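Local coordinates for p-47 protein (Clostridium botulinum, PDB 6EKT) that may form part of a progenitor toxin complex that protects botulinum neurotoxin during passage through the host gut, and resembles tubular lipid-binding proteins, at residues P122-L127 with F177-V182. Sequence-based numbering, arbitrary orientation.
Sequences PNIKEL and FASLNV
The ring of Phe-177 meets the carbonyl oxygen of Leu-127 at its edge, near the ring plane, with Phe-177 CD2 3.6 Å from Leu-127 O. That oxygen also accepts the backbone N-H of Phe-177, while Tyr-175 and Phe-129 make edge-to-face contacts with the ring. Leu-127 CD2 packs on Phe-177 CB at 4.0 Å. The amide of Asn-181 lies alongside Ile-124 and points the same way; the approach of its OD1 to Ile-124 CD1, 3.0 Å, is unusually short, and with chi2 of Ile-124 at -92° the exact position of this methyl is doubtful. A water lies within hydrogen-bonding distance of both Asn-181 OD1 and Asn-123 O, and Asn-181 ND2 bonds to Asn-409 O. The amide of Asn-123 crosses Val-182 at about a right angle, with ND2 3.8 Å from Val-182 CG1. Strands 124-141 and 178-181 are antiparallel neighbours in a sheet of the TULIP-like P47 protein, between strands 108-118 and 411-413. Lys-125 and Leu-180 form a hydrogen-bonded pair: Lys-125 N donates to Leu-180 O, in the carbonyl plane, and Leu-180 N returns a bond of 2.7 Å to Lys-125 O. Beyond them Val-182 N bonds to Asn-123 O from above its carbonyl plane. Ile-124, Glu-126, Ser-179 and Asn-181 share one face; with Ile-124 CG2 anti to the backbone N, this methyl sits 3.3 Å from Ser-179 OG. On the face of Lys-125, Leu-127, Ala-178 and Leu-180, the lysine chain bends at chi2 (-68°), passing CE 4.0 Å from Val-182 CG2 before NZ bonds to Asn-117 OD1 and, weakly, to Pro-122 O.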
ATOM      1  N   PRO A 122      -0.154  10.588 -21.262  1.00 42.57           N
ATOM      2  CA  PRO A 122      -1.325  10.561 -20.366  1.00 42.24           C
ATOM      3  C   PRO A 122      -1.181   9.543 -19.236  1.00 40.84           C
ATOM      4  O   PRO A 122      -1.879   9.648 -18.237  1.00 40.64           O
ATOM      5  CB  PRO A 122      -2.475  10.096 -21.279  1.00 43.68           C
ATOM      6  CG  PRO A 122      -2.009  10.339 -22.664  1.00 46.67           C
ATOM      7  CD  PRO A 122      -0.511  10.234 -22.648  1.00 46.03           C
ATOM      8  N   ASN A 123      -0.288   8.565 -19.394  1.00 41.11           N
ATOM      9  CA  ASN A 123      -0.223   7.426 -18.472  1.00 40.75           C
ATOM     10  C   ASN A 123       0.795   7.505 -17.333  1.00 39.29           C
ATOM     11  O   ASN A 123       0.981   6.532 -16.594  1.00 37.96           O
ATOM     12  CB  ASN A 123      -0.083   6.141 -19.274  1.00 42.19           C
ATOM     13  CG  ASN A 123      -1.326   5.846 -20.089  1.00 44.26           C
ATOM     14  OD1 ASN A 123      -1.244   5.554 -21.282  1.00 46.40           O
ATOM     15  ND2 ASN A 123      -2.498   5.951 -19.445  1.00 43.52           N
ATOM     16  N   ILE A 124       1.433   8.667 -17.195  1.00 40.22           N
ATOM     17  CA  ILE A 124       2.321   8.958 -16.068  1.00 40.25           C
ATOM     18  C   ILE A 124       1.870  10.285 -15.465  1.00 38.87           C
ATOM     19  O   ILE A 124       1.709  11.273 -16.186  1.00 40.24           O
ATOM     20  CB  ILE A 124       3.824   9.065 -16.484  1.00 42.94           C
ATOM     21  CG1 ILE A 124       4.284   7.861 -17.333  1.00 46.09           C
ATOM     22  CG2 ILE A 124       4.732   9.282 -15.268  1.00 41.90           C
ATOM     23  CD1 ILE A 124       4.884   6.690 -16.587  1.00 46.98           C
ATOM     24  N   LYS A 125       1.647  10.291 -14.151  1.00 36.92           N
ATOM     25  CA  LYS A 125       1.481  11.540 -13.399  1.00 35.74           C
ATOM     26  C   LYS A 125       2.711  11.744 -12.505  1.00 34.60           C
ATOM     27  O   LYS A 125       3.398  10.781 -12.149  1.00 34.74           O
ATOM     28  CB  LYS A 125       0.167  11.529 -12.594  1.00 35.17           C
ATOM     29  CG  LYS A 125      -1.069  11.073 -13.376  1.00 36.67           C
ATOM     30  CD  LYS A 125      -1.482  12.057 -14.459  1.00 38.70           C
ATOM     31  CE  LYS A 125      -2.623  11.502 -15.287  1.00 40.29           C
ATOM     32  NZ  LYS A 125      -2.746  12.289 -16.555  1.00 43.08           N
ATOM     33  N   GLU A 126       3.031  12.991 -12.184  1.00 34.47           N
ATOM     34  CA  GLU A 126       4.171  13.270 -11.319  1.00 34.38           C
ATOM     35  C   GLU A 126       3.767  14.154 -10.146  1.00 33.33           C
ATOM     36  O   GLU A 126       3.104  15.165 -10.339  1.00 33.75           O
ATOM     37  CB  GLU A 126       5.280  13.938 -12.117  1.00 36.50           C
ATOM     38  CG  GLU A 126       5.885  13.024 -13.173  1.00 38.18           C
ATOM     39  CD  GLU A 126       6.804  13.749 -14.136  1.00 40.70           C
ATOM     40  OE1 GLU A 126       6.643  14.972 -14.339  1.00 41.26           O
ATOM     41  OE2 GLU A 126       7.687  13.070 -14.694  1.00 41.92           O
ATOM     42  N   LEU A 127       4.158  13.742  -8.941  1.00 32.23           N
ATOM     43  CA  LEU A 127       3.939  14.519  -7.728  1.00 31.44           C
ATOM     44  C   LEU A 127       5.093  15.498  -7.628  1.00 31.27           C
ATOM     45  O   LEU A 127       6.265  15.097  -7.539  1.00 32.41           O
ATOM     46  CB  LEU A 127       3.850  13.601  -6.494  1.00 30.21           C
ATOM     47  CG  LEU A 127       3.584  14.203  -5.103  1.00 29.10           C
ATOM     48  CD1 LEU A 127       2.204  14.835  -5.013  1.00 28.17           C
ATOM     49  CD2 LEU A 127       3.772  13.131  -4.034  1.00 28.42           C
ATOM     50  N   PHE A 177       8.767  14.172  -6.817  1.00 32.81           N
ATOM     51  CA  PHE A 177       8.636  13.429  -5.560  1.00 31.81           C
ATOM     52  C   PHE A 177       8.300  11.963  -5.789  1.00 31.45           C
ATOM     53  O   PHE A 177       8.832  11.098  -5.100  1.00 31.64           O
ATOM     54  CB  PHE A 177       7.634  14.099  -4.614  1.00 30.70           C
ATOM     55  CG  PHE A 177       8.142  15.407  -4.057  1.00 30.88           C
ATOM     56  CD1 PHE A 177       9.006  15.421  -2.962  1.00 31.48           C
ATOM     57  CD2 PHE A 177       7.779  16.610  -4.646  1.00 31.07           C
ATOM     58  CE1 PHE A 177       9.510  16.625  -2.458  1.00 32.19           C
ATOM     59  CE2 PHE A 177       8.280  17.817  -4.161  1.00 31.59           C
ATOM     60  CZ  PHE A 177       9.142  17.823  -3.062  1.00 32.02           C
ATOM     61  N   ALA A 178       7.422  11.713  -6.754  1.00 30.80           N
ATOM     62  CA  ALA A 178       6.999  10.364  -7.122  1.00 31.49           C
ATOM     63  C   ALA A 178       6.474  10.418  -8.536  1.00 32.20           C
ATOM     64  O   ALA A 178       5.880  11.424  -8.955  1.00 32.04           O
ATOM     65  CB  ALA A 178       5.923   9.832  -6.171  1.00 30.06           C
ATOM     66  N   SER A 179       6.735   9.357  -9.291  1.00 33.65           N
ATOM     67  CA  SER A 179       6.045   9.157 -10.542  1.00 34.32           C
ATOM     68  C   SER A 179       4.936   8.137 -10.286  1.00 33.71           C
ATOM     69  O   SER A 179       5.109   7.200  -9.497  1.00 32.81           O
ATOM     70  CB  SER A 179       7.023   8.675 -11.600  1.00 37.70           C
ATOM     71  OG  SER A 179       6.336   8.065 -12.666  1.00 40.78           O
ATOM     72  N   LEU A 180       3.796   8.351 -10.936  1.00 33.84           N
ATOM     73  CA  LEU A 180       2.625   7.489 -10.795  1.00 33.17           C
ATOM     74  C   LEU A 180       2.276   6.907 -12.153  1.00 33.97           C
ATOM     75  O   LEU A 180       2.089   7.656 -13.115  1.00 34.20           O
ATOM     76  CB  LEU A 180       1.439   8.308 -10.230  1.00 33.06           C
ATOM     77  CG  LEU A 180       0.058   7.657 -10.024  1.00 32.86           C
ATOM     78  CD1 LEU A 180      -0.713   8.337  -8.894  1.00 31.72           C
ATOM     79  CD2 LEU A 180      -0.789   7.596 -11.298  1.00 33.92           C
ATOM     80  N   ASN A 181       2.178   5.572 -12.227  1.00 33.89           N
ATOM     81  CA  ASN A 181       1.779   4.891 -13.454  1.00 35.77           C
ATOM     82  C   ASN A 181       0.271   4.653 -13.491  1.00 34.65           C
ATOM     83  O   ASN A 181      -0.245   3.924 -12.662  1.00 34.05           O
ATOM     84  CB  ASN A 181       2.521   3.541 -13.598  1.00 36.71           C
ATOM     85  CG  ASN A 181       4.011   3.713 -13.833  1.00 39.19           C
ATOM     86  OD1 ASN A 181       4.424   4.457 -14.710  1.00 41.30           O
ATOM     87  ND2 ASN A 181       4.821   3.015 -13.056  1.00 39.71           N
ATOM     88  N   VAL A 182      -0.409   5.265 -14.456  1.00 35.52           N
ATOM     89  CA  VAL A 182      -1.842   5.070 -14.689  1.00 35.90           C
ATOM     90  C   VAL A 182      -2.105   3.641 -15.225  1.00 37.08           C
ATOM     91  O   VAL A 182      -3.081   3.015 -14.850  1.00 35.16           O
ATOM     92  CB  VAL A 182      -2.424   6.157 -15.634  1.00 36.94           C
ATOM     93  CG1 VAL A 182      -3.908   5.943 -15.913  1.00 36.86           C
ATOM     94  CG2 VAL A 182      -2.194   7.568 -15.079  1.00 36.12           C
TER
HETATM   95  O   HOH W   1       2.802   4.250 -17.467  1.00 35.90           O